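Local coordinates for protein arginyl-tRNA synthetase, putative (Plasmodium falciparum, PDB 5JLD) that probably charges tRNA(Arg) with L-arginine at the expense of ATP, releasing AMP and diphosphate, at residues N65-K68 / I69-I73; I51-Y54 / K55-K59; L443-S446 / A447-F451. All blocks are in the same frame, centred on the assembly; numbering follows the deposited sequence.

How the interactions relate
Along the chain the order is interaction 2, interaction 1, interaction 3. The first two belong to the N-terminal domain of arginyl-tRNA synthetases, on the successive helices 49-57 and 66-75; their centres are 10 Å apart and they touch, because the Y54 ring packs against N65 and A66 while I69 CD1 reaches I53 CG2. Interaction 3 lies in helix 436-453 of the catalytic domain, its centre about 15 Å from the centre of the chain, against 38 to 39 Å for the other two. Its centre is about 49 Å from each of theirs, and its nearest atoms are about 35 Å from interaction 1 and 31 Å from interaction 2. The N-terminal pair and interaction 3 are therefore separate packings, with no direct contact.

Interaction 1 of 3, residues N65-K68 / I69-I73; sequences NAQK and ISEFI
Q67 and S70 meet at the start of helix 66-75, where the hydroxyl of S70 turns back on the preceding turn and bonds the Q67 carbonyl, OG to O 2.8 Å. With chi1 at 76°, OG sits between its own backbone N and C, the setting that brings it within range of that oxygen. The same Q67 O takes the regular helical bond from E71 N at 2.9 Å, and both donors approach from one face of the carbonyl plane. S70 N to A66 O and F72 N to K68 O continue the alpha-helical pattern on either side.

The helix opens with a side-chain cap. N65 occupies the N-cap position, and its OD1 accepts from K68 N at 3.0 Å, the donor tilted 29° from the amide carbonyl plane.

Among the longer side chains, Q67 and E71 run alongside each other in the same direction, with Q67 CG 3.8 Å from E71 OE1 and the amide and carboxylate planes 48° apart. Their polar ends share a partner in S87, whose OG bonds both Q67 NE2 and E71 OE1. Apolar packing lies on the buried side, where the I69 side chain rests on A50 and Y54 of helix 49-57.

The first turn of a helix has amide groups without helical carbonyl partners. N65 supplies a substitute acceptor for one of them, and the doubly used Q67 O satisfies the hydroxyl of buried S70 within the helix itself.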
loop_
_atom_site.group_PDB
_atom_site.type_symbol
_atom_site.label_atom_id
_atom_site.label_comp_id
_atom_site.label_asym_id
_atom_site.label_seq_id
_atom_site.Cartn_x
_atom_site.Cartn_y
_atom_site.Cartn_z
ATOM N N ASN A 65 24.829 -31.584 17.531
ATOM C CA ASN A 65 24.313 -30.229 17.710
ATOM C C ASN A 65 23.765 -29.673 16.394
ATOM O O ASN A 65 23.916 -30.293 15.339
ATOM C CB ASN A 65 25.408 -29.313 18.246
ATOM C CG ASN A 65 26.635 -29.304 17.361
ATOM O OD1 ASN A 65 26.623 -28.708 16.279
ATOM N ND2 ASN A 65 27.697 -29.965 17.805
ATOM N N ALA A 66 23.136 -28.502 16.451
ATOM C CA ALA A 66 22.539 -27.907 15.261
ATOM C C ALA A 66 23.610 -27.434 14.253
ATOM O O ALA A 66 23.408 -27.498 13.024
ATOM C CB ALA A 66 21.602 -26.742 15.663
ATOM N N GLN A 67 24.751 -26.983 14.771
ATOM C CA GLN A 67 25.802 -26.448 13.908
ATOM C C GLN A 67 26.298 -27.492 12.908
ATOM O O GLN A 67 26.602 -27.161 11.771
ATOM C CB GLN A 67 26.986 -25.896 14.727
ATOM C CG GLN A 67 27.986 -25.137 13.836
ATOM C CD GLN A 67 28.940 -24.232 14.591
ATOM O OE1 GLN A 67 29.232 -24.446 15.767
ATOM N NE2 GLN A 67 29.407 -23.185 13.914
ATOM N N LYS A 68 26.371 -28.751 13.317
ATOM C CA LYS A 68 26.785 -29.780 12.370
ATOM C C LYS A 68 25.800 -29.947 11.216
ATOM O O LYS A 68 26.198 -30.124 10.060
ATOM C CB LYS A 68 27.000 -31.106 13.080
ATOM C CG LYS A 68 27.948 -30.996 14.258
ATOM C CD LYS A 68 28.762 -32.250 14.357
ATOM C CE LYS A 68 27.871 -33.446 14.620
ATOM N NZ LYS A 68 28.635 -34.533 15.265
ATOM N N ILE A 69 24.516 -29.848 11.522
ATOM C CA ILE A 69 23.501 -29.882 10.482
ATOM C C ILE A 69 23.701 -28.696 9.545
ATOM O O ILE A 69 23.703 -28.851 8.312
ATOM C CB ILE A 69 22.088 -29.884 11.092
ATOM C CG1 ILE A 69 21.889 -31.177 11.901
ATOM C CG2 ILE A 69 20.997 -29.696 10.014
ATOM C CD1 ILE A 69 20.433 -31.428 12.329
ATOM N N SER A 70 23.928 -27.515 10.112
ATOM C CA SER A 70 24.089 -26.355 9.242
ATOM C C SER A 70 25.325 -26.520 8.353
ATOM O O SER A 70 25.319 -26.096 7.202
ATOM C CB SER A 70 24.166 -25.062 10.053
ATOM O OG SER A 70 25.413 -24.905 10.665
ATOM N N GLU A 71 26.358 -27.175 8.880
ATOM C CA GLU A 71 27.573 -27.440 8.111
ATOM C C GLU A 71 27.332 -28.436 6.962
ATOM O O GLU A 71 27.872 -28.285 5.867
ATOM C CB GLU A 71 28.672 -27.958 9.047
ATOM C CG GLU A 71 29.989 -27.267 8.854
ATOM C CD GLU A 71 29.942 -25.801 9.221
ATOM O OE1 GLU A 71 29.595 -25.494 10.374
ATOM O OE2 GLU A 71 30.278 -24.954 8.366
ATOM N N PHE A 72 26.531 -29.464 7.213
ATOM C CA PHE A 72 26.118 -30.361 6.131
ATOM C C PHE A 72 25.368 -29.565 5.018
ATOM O O PHE A 72 25.709 -29.646 3.804
ATOM C CB PHE A 72 25.258 -31.487 6.722
ATOM C CG PHE A 72 24.967 -32.614 5.772
ATOM C CD1 PHE A 72 25.942 -33.091 4.910
ATOM C CD2 PHE A 72 23.715 -33.219 5.771
ATOM C CE1 PHE A 72 25.666 -34.144 4.047
ATOM C CE2 PHE A 72 23.430 -34.265 4.913
ATOM C CZ PHE A 72 24.403 -34.728 4.045
ATOM N N ILE A 73 24.400 -28.751 5.441
ATOM C CA ILE A 73 23.671 -27.900 4.488
ATOM C C ILE A 73 24.619 -27.010 3.657
ATOM O O ILE A 73 24.508 -26.924 2.441
ATOM C CB ILE A 73 22.651 -27.000 5.204
ATOM C CG1 ILE A 73 21.528 -27.852 5.814
ATOM C CG2 ILE A 73 22.103 -25.938 4.236
ATOM C CD1 ILE A 73 20.490 -27.053 6.552
#

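Interaction 2 of 3, residues I51-Y54 / K55-K59; sequences INIY and KKYGK
N52 and K55 lie alongside each other on the surface of helix 49-57, pointing the same way, with the amide oxygen OD1 of N52 3.3 Å from CE of K55. The ammonium NZ is slightly farther from that oxygen, at 3.5 Å, so the approach is made chiefly by the last methylene. K55 reaches it by folding back over the preceding turn: CG lies beside its own backbone N (chi1 -69°), 3.3 Å from I51 O, and a bend at chi3 carries the chain on toward N52. I51 flanks the same lysine, its CG2 branch 4.2 Å from CE.

Apolar contact is lighter. I53 CG2 meets Y57 CD2 at 4.3 Å, and the I53 side chain continues inward to I69 of helix 66-75 and to F26 and E31. Y54 extends from the helix with CG opposite its backbone N (chi1 179°); its CD1 approaches G58 CA, while the ring also packs on I69.

A polar pair closes the outer side, K56 NZ bonding Y57 OH at 2.9 Å. The aliphatic base of that lysine helps to fix the ring, for K56 CB stands 3.8 Å above the plane of Y57, over its centre.

Backbone bonds K55 N to I51 O, K56 N to N52 O and Y57 N to I53 O are regular. The next one, G58 N to Y54 O, is weak, with an N-H...O angle of 121°, and G58 CA makes a C-H...O contact with the same carbonyl. This is the C-terminal part of an amphipathic helix, its I53 and Y54 face packed against helix 66-75 of the N-terminal arginyl-tRNA synthetase domain.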
loop_
_atom_site.group_PDB
_atom_site.type_symbol
_atom_site.label_atom_id
_atom_site.label_comp_id
_atom_site.label_asym_id
_atom_site.label_seq_id
_atom_site.Cartn_x
_atom_site.Cartn_y
_atom_site.Cartn_z
ATOM N N ILE A 51 18.186 -25.251 12.594
ATOM C CA ILE A 51 17.804 -25.266 14.003
ATOM C C ILE A 51 16.525 -26.094 14.171
ATOM O O ILE A 51 16.450 -26.987 15.019
ATOM C CB ILE A 51 17.643 -23.834 14.538
ATOM C CG1 ILE A 51 19.009 -23.134 14.476
ATOM C CG2 ILE A 51 17.096 -23.837 15.975
ATOM C CD1 ILE A 51 18.991 -21.657 14.805
ATOM N N ASN A 52 15.556 -25.855 13.304
ATOM C CA ASN A 52 14.323 -26.640 13.334
ATOM C C ASN A 52 14.528 -28.110 12.946
ATOM O O ASN A 52 13.910 -29.009 13.530
ATOM C CB ASN A 52 13.277 -25.983 12.442
ATOM C CG ASN A 52 12.641 -24.774 13.114
ATOM O OD1 ASN A 52 13.006 -24.414 14.242
ATOM N ND2 ASN A 52 11.697 -24.135 12.428
ATOM N N ILE A 53 15.419 -28.365 11.991
ATOM C CA ILE A 53 15.707 -29.742 11.612
ATOM C C ILE A 53 16.361 -30.468 12.778
ATOM O O ILE A 53 16.078 -31.639 13.018
ATOM C CB ILE A 53 16.603 -29.814 10.363
ATOM C CG1 ILE A 53 15.855 -29.247 9.155
ATOM C CG2 ILE A 53 17.001 -31.253 10.075
ATOM C CD1 ILE A 53 16.687 -29.126 7.901
ATOM N N TYR A 54 17.228 -29.769 13.512
ATOM C CA TYR A 54 17.899 -30.368 14.668
ATOM C C TYR A 54 16.902 -30.629 15.781
ATOM O O TYR A 54 16.968 -31.650 16.446
ATOM C CB TYR A 54 19.034 -29.475 15.188
ATOM C CG TYR A 54 19.756 -30.045 16.398
ATOM C CD1 TYR A 54 20.529 -31.190 16.294
ATOM C CD2 TYR A 54 19.668 -29.432 17.641
ATOM C CE1 TYR A 54 21.189 -31.714 17.392
ATOM C CE2 TYR A 54 20.328 -29.946 18.746
ATOM C CZ TYR A 54 21.082 -31.088 18.617
ATOM O OH TYR A 54 21.743 -31.602 19.709
ATOM N N LYS A 55 15.965 -29.711 15.983
ATOM C CA LYS A 55 14.981 -29.917 17.036
ATOM C C LYS A 55 14.064 -31.100 16.702
ATOM O O LYS A 55 13.830 -31.952 17.553
ATOM C CB LYS A 55 14.180 -28.633 17.282
ATOM C CG LYS A 55 15.042 -27.533 17.909
ATOM C CD LYS A 55 14.242 -26.340 18.418
ATOM C CE LYS A 55 13.556 -25.570 17.295
ATOM N NZ LYS A 55 12.871 -24.331 17.787
ATOM N N LYS A 56 13.586 -31.177 15.462
ATOM C CA LYS A 56 12.701 -32.279 15.060
ATOM C C LYS A 56 13.391 -33.649 14.996
ATOM O O LYS A 56 12.930 -34.617 15.606
ATOM C CB LYS A 56 12.076 -31.992 13.698
ATOM C CG LYS A 56 11.019 -30.906 13.697
ATOM C CD LYS A 56 10.260 -30.883 12.373
ATOM C CE LYS A 56 9.470 -32.168 12.162
ATOM N NZ LYS A 56 8.573 -32.072 10.971
ATOM N N TYR A 57 14.486 -33.726 14.246
ATOM C CA TYR A 57 15.081 -35.012 13.905
ATOM C C TYR A 57 16.497 -35.187 14.437
ATOM O O TYR A 57 17.184 -36.131 14.057
ATOM C CB TYR A 57 15.105 -35.196 12.387
ATOM C CG TYR A 57 13.790 -34.924 11.684
ATOM C CD1 TYR A 57 12.671 -35.717 11.919
ATOM C CD2 TYR A 57 13.676 -33.888 10.765
ATOM C CE1 TYR A 57 11.472 -35.477 11.271
ATOM C CE2 TYR A 57 12.475 -33.638 10.106
ATOM C CZ TYR A 57 11.379 -34.437 10.360
ATOM O OH TYR A 57 10.186 -34.191 9.708
ATOM N N GLY A 58 16.928 -34.284 15.311
ATOM C CA GLY A 58 18.311 -34.248 15.766
ATOM C C GLY A 58 18.847 -35.488 16.449
ATOM O O GLY A 58 19.896 -36.011 16.058
ATOM N N LYS A 59 18.145 -35.951 17.480
ATOM C CA LYS A 59 18.581 -37.126 18.230
ATOM C C LYS A 59 18.567 -38.361 17.339
ATOM O O LYS A 59 19.433 -39.225 17.447
ATOM C CB LYS A 59 17.698 -37.350 19.462
#

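Interaction 3 of 3, residues L443-S446 / A447-F451; sequences LCVS and AIKYF
V445 and K449 lie side by side, one turn apart on helix 436-453, their side chains running in the same direction, with CG1 of the valine 3.7 Å from CE of the lysine. The aliphatic part of K449 does this packing: CG stays close to the V445 carbonyl oxygen at 3.3 Å, and the chain is extended from there, so that NZ projects just past the valine. The ammonium is buried but not left without partners, since it bonds the carbonyl oxygens of L266 and G586. Two neutral backbone acceptors from distant parts of the chain are thereby tied to one side of this helix.

A looser pairing follows on the neighbouring face, where C444 SG comes no nearer to the CD1 tip of I448 than 4.0 Å. The thiol is placed opposite its backbone N (chi1 170°), leaning along the helix toward the isoleucine, while I448 CG1 lies over C444 O at 3.4 Å. Both residues look onto I405 of helix 401-420. All eight touching residues are buried, because other helices pack round this one. Helix 401-420 meets the C444 and I448 side. L443, on I477 and I480, and A447, on I477, pack against helix 476-492, most of which falls in the DALR anticodon-binding region, so this helix of the catalytic domain lies at the junction with the anticodon-binding part.

A447 also packs on L469. The main-chain bonds are regular, I448 N to C444 O at 2.9 Å being nearly straight at 174°. S446 OG bonds K588 N near the C-terminus, and Y450 OH bonds N474. Toward the end of the segment the packing opens: F451 is partly exposed, with its ring directed away from 443-446 and resting on N467 and M468.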
loop_
_atom_site.group_PDB
_atom_site.type_symbol
_atom_site.label_atom_id
_atom_site.label_comp_id
_atom_site.label_asym_id
_atom_site.label_seq_id
_atom_site.Cartn_x
_atom_site.Cartn_y
_atom_site.Cartn_z
ATOM N N LEU A 443 5.011 19.995 -0.528
ATOM C CA LEU A 443 5.784 19.585 0.645
ATOM C C LEU A 443 4.888 19.057 1.770
ATOM O O LEU A 443 5.139 17.983 2.317
ATOM C CB LEU A 443 6.634 20.753 1.160
ATOM C CG LEU A 443 7.738 21.252 0.223
ATOM C CD1 LEU A 443 8.524 22.407 0.845
ATOM C CD2 LEU A 443 8.673 20.108 -0.189
ATOM N N CYS A 444 3.852 19.823 2.104
ATOM C CA CYS A 444 2.875 19.432 3.116
ATOM C C CYS A 444 2.197 18.101 2.825
ATOM O O CYS A 444 2.152 17.208 3.672
ATOM C CB CYS A 444 1.789 20.503 3.246
ATOM S SG CYS A 444 0.406 19.943 4.268
ATOM N N VAL A 445 1.646 17.987 1.624
ATOM C CA VAL A 445 0.939 16.777 1.209
ATOM C C VAL A 445 1.852 15.556 1.289
ATOM O O VAL A 445 1.495 14.515 1.873
ATOM C CB VAL A 445 0.379 16.948 -0.215
ATOM C CG1 VAL A 445 -0.125 15.625 -0.763
ATOM C CG2 VAL A 445 -0.730 18.006 -0.209
ATOM N N SER A 446 3.047 15.705 0.728
ATOM C CA SER A 446 4.065 14.652 0.784
ATOM C C SER A 446 4.398 14.255 2.223
ATOM O O SER A 446 4.519 13.061 2.539
ATOM C CB SER A 446 5.332 15.104 0.061
ATOM O OG SER A 446 5.148 15.100 -1.343
ATOM N N ALA A 447 4.516 15.263 3.085
ATOM C CA ALA A 447 4.840 15.068 4.493
ATOM C C ALA A 447 3.761 14.276 5.210
ATOM O O ALA A 447 4.055 13.315 5.919
ATOM C CB ALA A 447 5.058 16.419 5.183
ATOM N N ILE A 448 2.514 14.693 5.036
ATOM C CA ILE A 448 1.361 13.979 5.583
ATOM C C ILE A 448 1.362 12.518 5.146
ATOM O O ILE A 448 1.204 11.589 5.980
ATOM C CB ILE A 448 0.019 14.651 5.145
ATOM C CG1 ILE A 448 -0.184 15.986 5.871
ATOM C CG2 ILE A 448 -1.171 13.724 5.380
ATOM C CD1 ILE A 448 -1.518 16.670 5.554
ATOM N N LYS A 449 1.545 12.309 3.838
ATOM C CA LYS A 449 1.494 10.943 3.305
ATOM C C LYS A 449 2.582 10.071 3.907
ATOM O O LYS A 449 2.295 8.948 4.348
ATOM C CB LYS A 449 1.594 10.932 1.773
ATOM C CG LYS A 449 0.362 11.524 1.071
ATOM C CD LYS A 449 0.405 11.268 -0.420
ATOM C CE LYS A 449 -0.741 11.958 -1.172
ATOM N NZ LYS A 449 -0.691 11.551 -2.616
ATOM N N TYR A 450 3.822 10.576 3.924
ATOM C CA TYR A 450 4.935 9.804 4.493
ATOM C C TYR A 450 4.736 9.517 5.971
ATOM O O TYR A 450 4.928 8.384 6.415
ATOM C CB TYR A 450 6.290 10.512 4.325
ATOM C CG TYR A 450 7.419 9.674 4.891
ATOM C CD1 TYR A 450 7.934 8.597 4.169
ATOM C CD2 TYR A 450 7.959 9.943 6.149
ATOM C CE1 TYR A 450 8.951 7.817 4.670
ATOM C CE2 TYR A 450 8.987 9.165 6.667
ATOM C CZ TYR A 450 9.481 8.105 5.920
ATOM O OH TYR A 450 10.493 7.319 6.416
ATOM N N PHE A 451 4.344 10.541 6.727
ATOM C CA PHE A 451 4.235 10.389 8.168
ATOM C C PHE A 451 3.181 9.353 8.466
ATOM O O PHE A 451 3.324 8.587 9.414
ATOM C CB PHE A 451 3.895 11.702 8.867
ATOM C CG PHE A 451 4.232 11.708 10.340
ATOM C CD1 PHE A 451 5.552 11.835 10.769
ATOM C CD2 PHE A 451 3.231 11.585 11.299
ATOM C CE1 PHE A 451 5.869 11.850 12.134
ATOM C CE2 PHE A 451 3.535 11.599 12.659
ATOM C CZ PHE A 451 4.857 11.730 13.079
#